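Local coordinates for protein M32 carboxypeptidase (PDB 7A03) that probably removes amino acids one at a time from the C-terminal end of peptides, as a metal-dependent carboxypeptidase of the M32 family, at residues E179-I191 with F486-L498. Numbering follows the deposited sequence.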
loop_
_atom_site.group_PDB
_atom_site.type_symbol
_atom_site.label_atom_id
_atom_site.label_comp_id
_atom_site.label_asym_id
_atom_site.label_seq_id
_atom_site.Cartn_x
_atom_site.Cartn_y
_atom_site.Cartn_z
ATOM N N GLU A 179 7.578 5.734 -18.726
ATOM C CA GLU A 179 7.885 4.345 -19.055
ATOM C C GLU A 179 6.643 3.459 -18.971
ATOM O O GLU A 179 6.430 2.598 -19.831
ATOM C CB GLU A 179 9.015 3.831 -18.162
ATOM C CG GLU A 179 10.385 4.337 -18.580
ATOM C CD GLU A 179 11.392 4.410 -17.441
ATOM O OE1 GLU A 179 11.017 4.161 -16.275
ATOM O OE2 GLU A 179 12.575 4.703 -17.718
ATOM N N VAL A 180 5.822 3.644 -17.938
ATOM C CA VAL A 180 4.555 2.916 -17.854
ATOM C C VAL A 180 3.764 3.085 -19.145
ATOM O O VAL A 180 3.336 2.103 -19.767
ATOM C CB VAL A 180 3.742 3.356 -16.619
ATOM C CG1 VAL A 180 2.301 2.888 -16.737
ATOM C CG2 VAL A 180 4.369 2.830 -15.341
ATOM N N LYS A 181 3.577 4.332 -19.580
ATOM C CA LYS A 181 2.818 4.576 -20.802
ATOM C C LYS A 181 3.476 3.882 -21.988
ATOM O O LYS A 181 2.864 3.025 -22.645
ATOM C CB LYS A 181 2.681 6.079 -21.061
ATOM C CG LYS A 181 1.789 6.435 -22.250
ATOM C CD LYS A 181 2.580 6.503 -23.557
ATOM C CE LYS A 181 1.726 6.112 -24.754
ATOM N NZ LYS A 181 2.376 6.517 -26.024
ATOM N N THR A 182 4.748 4.198 -22.236
ATOM C CA THR A 182 5.361 3.809 -23.502
ATOM C C THR A 182 5.614 2.313 -23.575
ATOM O O THR A 182 5.716 1.773 -24.676
ATOM C CB THR A 182 6.695 4.544 -23.724
ATOM O OG1 THR A 182 7.600 4.249 -22.665
ATOM C CG2 THR A 182 6.477 6.056 -23.781
ATOM N N ALA A 183 5.693 1.625 -22.437
ATOM C CA ALA A 183 5.970 0.199 -22.442
ATOM C C ALA A 183 4.720 -0.645 -22.234
ATOM O O ALA A 183 4.566 -1.677 -22.887
ATOM C CB ALA A 183 7.003 -0.146 -21.364
ATOM N N LEU A 184 3.806 -0.234 -21.355
ATOM C CA LEU A 184 2.622 -1.043 -21.112
ATOM C C LEU A 184 1.507 -0.797 -22.117
ATOM O O LEU A 184 0.681 -1.693 -22.319
ATOM C CB LEU A 184 2.094 -0.846 -19.688
ATOM C CG LEU A 184 3.072 -1.213 -18.568
ATOM C CD1 LEU A 184 2.352 -1.096 -17.220
ATOM C CD2 LEU A 184 3.695 -2.605 -18.730
ATOM N N SER A 185 1.421 0.378 -22.760
ATOM C CA SER A 185 0.429 0.505 -23.827
ATOM C C SER A 185 0.643 -0.511 -24.943
ATOM O O SER A 185 -0.331 -1.183 -25.328
ATOM C CB SER A 185 0.324 1.947 -24.343
ATOM O OG SER A 185 0.204 2.869 -23.271
ATOM N N PRO A 186 1.852 -0.686 -25.492
ATOM C CA PRO A 186 2.021 -1.731 -26.516
ATOM C C PRO A 186 1.723 -3.117 -25.988
ATOM O O PRO A 186 1.150 -3.951 -26.703
ATOM C CB PRO A 186 3.496 -1.591 -26.932
ATOM C CG PRO A 186 3.903 -0.228 -26.524
ATOM C CD PRO A 186 3.091 0.088 -25.287
ATOM N N LEU A 187 2.094 -3.379 -24.733
ATOM C CA LEU A 187 1.783 -4.671 -24.139
ATOM C C LEU A 187 0.272 -4.896 -24.072
ATOM O O LEU A 187 -0.213 -6.001 -24.360
ATOM C CB LEU A 187 2.453 -4.773 -22.767
ATOM C CG LEU A 187 2.195 -6.030 -21.950
ATOM C CD1 LEU A 187 2.396 -7.226 -22.819
ATOM C CD2 LEU A 187 3.108 -6.092 -20.739
ATOM N N LEU A 188 -0.492 -3.850 -23.727
ATOM C CA LEU A 188 -1.950 -3.975 -23.710
ATOM C C LEU A 188 -2.505 -4.223 -25.109
ATOM O O LEU A 188 -3.457 -5.002 -25.277
ATOM C CB LEU A 188 -2.584 -2.731 -23.074
ATOM C CG LEU A 188 -2.455 -2.691 -21.555
ATOM C CD1 LEU A 188 -2.938 -1.376 -20.971
ATOM C CD2 LEU A 188 -3.236 -3.841 -20.958
ATOM N N ASP A 189 -1.923 -3.573 -26.129
ATOM C CA ASP A 189 -2.360 -3.840 -27.493
ATOM C C ASP A 189 -2.115 -5.298 -27.854
ATOM O O ASP A 189 -2.942 -5.933 -28.519
ATOM C CB ASP A 189 -1.612 -2.947 -28.484
ATOM C CG ASP A 189 -1.968 -1.484 -28.357
ATOM O OD1 ASP A 189 -2.949 -1.156 -27.663
ATOM O OD2 ASP A 189 -1.250 -0.658 -28.965
ATOM N N ASP A 190 -0.972 -5.847 -27.423
ATOM C CA ASP A 190 -0.682 -7.243 -27.728
ATOM C C ASP A 190 -1.664 -8.163 -27.016
ATOM O O ASP A 190 -2.148 -9.139 -27.605
ATOM C CB ASP A 190 0.747 -7.610 -27.317
ATOM C CG ASP A 190 1.799 -6.708 -27.927
ATOM O OD1 ASP A 190 1.590 -6.167 -29.037
ATOM O OD2 ASP A 190 2.857 -6.547 -27.275
ATOM N N ILE A 191 -1.965 -7.861 -25.751
ATOM C CA ILE A 191 -2.848 -8.716 -24.961
ATOM C C ILE A 191 -4.253 -8.717 -25.549
ATOM O O ILE A 191 -4.922 -9.755 -25.589
ATOM C CB ILE A 191 -2.834 -8.298 -23.477
ATOM C CG1 ILE A 191 -1.487 -8.626 -22.815
ATOM C CG2 ILE A 191 -3.968 -8.974 -22.706
ATOM C CD1 ILE A 191 -1.335 -8.061 -21.399
ATOM N N PHE A 486 11.866 0.744 -13.580
ATOM C CA PHE A 486 10.664 0.119 -14.109
ATOM C C PHE A 486 10.974 -1.084 -14.994
ATOM O O PHE A 486 10.121 -1.967 -15.145
ATOM C CB PHE A 486 9.848 1.160 -14.889
ATOM C CG PHE A 486 8.666 0.586 -15.601
ATOM C CD1 PHE A 486 7.505 0.282 -14.902
ATOM C CD2 PHE A 486 8.721 0.312 -16.960
ATOM C CE1 PHE A 486 6.416 -0.269 -15.539
ATOM C CE2 PHE A 486 7.625 -0.243 -17.599
ATOM C CZ PHE A 486 6.471 -0.525 -16.893
ATOM N N SER A 487 12.168 -1.134 -15.593
ATOM C CA SER A 487 12.520 -2.239 -16.482
ATOM C C SER A 487 12.307 -3.606 -15.830
ATOM O O SER A 487 11.937 -4.582 -16.501
ATOM C CB SER A 487 13.964 -2.084 -16.949
ATOM O OG SER A 487 14.858 -2.069 -15.850
ATOM N N TYR A 488 12.551 -3.709 -14.523
ATOM C CA TYR A 488 12.352 -4.989 -13.852
ATOM C C TYR A 488 10.895 -5.434 -13.936
ATOM O O TYR A 488 10.599 -6.602 -14.263
ATOM C CB TYR A 488 12.783 -4.875 -12.393
ATOM C CG TYR A 488 14.275 -4.832 -12.138
ATOM C CD1 TYR A 488 14.955 -3.630 -12.087
ATOM C CD2 TYR A 488 14.990 -6.002 -11.906
ATOM C CE1 TYR A 488 16.314 -3.593 -11.824
ATOM C CE2 TYR A 488 16.349 -5.978 -11.640
ATOM C CZ TYR A 488 17.002 -4.770 -11.600
ATOM O OH TYR A 488 18.348 -4.739 -11.328
ATOM N N PHE A 489 9.968 -4.518 -13.614
ATOM C CA PHE A 489 8.554 -4.836 -13.742
ATOM C C PHE A 489 8.213 -5.176 -15.186
ATOM O O PHE A 489 7.448 -6.113 -15.443
ATOM C CB PHE A 489 7.685 -3.678 -13.263
ATOM C CG PHE A 489 6.225 -3.988 -13.280
ATOM C CD1 PHE A 489 5.620 -4.625 -12.200
ATOM C CD2 PHE A 489 5.453 -3.664 -14.374
ATOM C CE1 PHE A 489 4.263 -4.929 -12.226
ATOM C CE2 PHE A 489 4.092 -3.970 -14.405
ATOM C CZ PHE A 489 3.500 -4.598 -13.324
ATOM N N LEU A 490 8.783 -4.432 -16.145
ATOM C CA LEU A 490 8.459 -4.701 -17.538
ATOM C C LEU A 490 8.879 -6.112 -17.926
ATOM O O LEU A 490 8.111 -6.842 -18.560
ATOM C CB LEU A 490 9.087 -3.666 -18.469
ATOM C CG LEU A 490 8.778 -3.870 -19.963
ATOM C CD1 LEU A 490 7.281 -3.881 -20.201
ATOM C CD2 LEU A 490 9.457 -2.832 -20.850
ATOM N N ASP A 491 10.100 -6.511 -17.558
ATOM C CA ASP A 491 10.582 -7.833 -17.959
ATOM C C ASP A 491 9.748 -8.928 -17.311
ATOM O O ASP A 491 9.429 -9.940 -17.953
ATOM C CB ASP A 491 12.058 -8.028 -17.599
ATOM C CG ASP A 491 12.985 -7.104 -18.367
ATOM O OD1 ASP A 491 12.515 -6.423 -19.304
ATOM O OD2 ASP A 491 14.188 -7.081 -18.021
ATOM N N TYR A 492 9.352 -8.716 -16.056
ATOM C CA TYR A 492 8.495 -9.674 -15.369
ATOM C C TYR A 492 7.135 -9.790 -16.059
ATOM O O TYR A 492 6.622 -10.899 -16.297
ATOM C CB TYR A 492 8.345 -9.195 -13.915
ATOM C CG TYR A 492 7.038 -9.558 -13.238
ATOM C CD1 TYR A 492 6.813 -10.850 -12.781
ATOM C CD2 TYR A 492 6.045 -8.603 -13.033
ATOM C CE1 TYR A 492 5.626 -11.196 -12.168
ATOM C CE2 TYR A 492 4.849 -8.943 -12.414
ATOM C CZ TYR A 492 4.654 -10.241 -11.990
ATOM O OH TYR A 492 3.483 -10.587 -11.368
ATOM N N ALA A 493 6.562 -8.646 -16.440
ATOM C CA ALA A 493 5.233 -8.629 -17.044
ATOM C C ALA A 493 5.256 -9.181 -18.463
ATOM O O ALA A 493 4.382 -9.964 -18.847
ATOM C CB ALA A 493 4.706 -7.194 -17.046
ATOM N N ALA A 494 6.218 -8.741 -19.272
ATOM C CA ALA A 494 6.370 -9.275 -20.618
ATOM C C ALA A 494 6.625 -10.774 -20.583
ATOM O O ALA A 494 6.050 -11.521 -21.379
ATOM C CB ALA A 494 7.500 -8.545 -21.348
ATOM N N GLY A 495 7.470 -11.240 -19.653
ATOM C CA GLY A 495 7.739 -12.664 -19.573
ATOM C C GLY A 495 6.496 -13.475 -19.281
ATOM O O GLY A 495 6.336 -14.591 -19.787
ATOM N N LYS A 496 5.591 -12.920 -18.473
ATOM C CA LYS A 496 4.365 -13.650 -18.178
ATOM C C LYS A 496 3.308 -13.504 -19.271
ATOM O O LYS A 496 2.583 -14.465 -19.550
ATOM C CB LYS A 496 3.815 -13.222 -16.813
ATOM C CG LYS A 496 2.392 -13.646 -16.564
ATOM C CD LYS A 496 2.117 -13.772 -15.080
ATOM C CE LYS A 496 2.295 -12.444 -14.387
ATOM N NZ LYS A 496 1.761 -12.532 -12.992
ATOM N N PHE A 497 3.217 -12.343 -19.928
ATOM C CA PHE A 497 2.077 -12.054 -20.802
ATOM C C PHE A 497 2.350 -12.166 -22.307
ATOM O O PHE A 497 1.385 -12.200 -23.081
ATOM C CB PHE A 497 1.511 -10.663 -20.475
ATOM C CG PHE A 497 0.864 -10.586 -19.135
ATOM C CD1 PHE A 497 -0.339 -11.248 -18.904
ATOM C CD2 PHE A 497 1.459 -9.892 -18.090
ATOM C CE1 PHE A 497 -0.938 -11.192 -17.667
ATOM C CE2 PHE A 497 0.861 -9.832 -16.848
ATOM C CZ PHE A 497 -0.339 -10.485 -16.633
ATOM N N LEU A 498 3.610 -12.233 -22.749
ATOM C CA LEU A 498 3.917 -12.028 -24.165
ATOM C C LEU A 498 4.486 -13.220 -24.920
ATOM O O LEU A 498 4.522 -13.176 -26.154
ATOM C CB LEU A 498 4.905 -10.869 -24.338
ATOM C CG LEU A 498 4.244 -9.513 -24.505
ATOM C CD1 LEU A 498 5.210 -8.555 -25.178
ATOM C CD2 LEU A 498 2.949 -9.634 -25.299
HETATM O O HOH W 1 12.438 3.419 -14.405
#
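The ring of Phe486 lies as a knob in a hole made by Glu179, Val180, Ala183 and Leu184. With CG anti to the backbone N (chi1 174°), the ring reaches across to helix 179-191, one face turned to the backbone of Val180 and its edge to Leu184 and Ala183. Val180 CG2 meets CE1 of Phe486 at 3.7 Å, while Ala183 CB lies 3.8 Å from CE2 of the same ring. Phe427 of helix 420-439 adds an edge-to-face partner to Phe486. Replacing the ring by an alanine is likely to leave the hole among Val180, Ala183 and Leu184 unfilled and to take away one of Phe427's two aromatic partners here. At the backbone of Phe486, a water donates to Glu179 OE1 (2.5 Å) and accepts from Phe486 N, a polar bridge at this end of an otherwise apolar interface. One turn on, Ala183 CB touches Leu490 CD2 at 3.7 Å; Leu184 CD2 lies between Phe486 and Leu490, while CD1 reaches toward the Phe489 ring. Leu187 then splits its branches: CD2 faces Ala493 CB, and CD1 presses on Leu498 CG at 3.4 Å, tighter than usual for two carbons. Leu498 CD2 also packs on Asp190 CB (3.6 Å), covering the aliphatic root of the acid. Ile191 CD1 closes the row against CB and CG of Phe497. Segments 179-191 and 486-497 run nearly parallel, their axes 9° apart and 10.9 Å at closest approach, so contacts recur turn by turn; this side-by-side packing, with Phe486 as its knob, joins the C-terminal helix to helix 170-192 within the largely helical M32 carboxypeptidase fold.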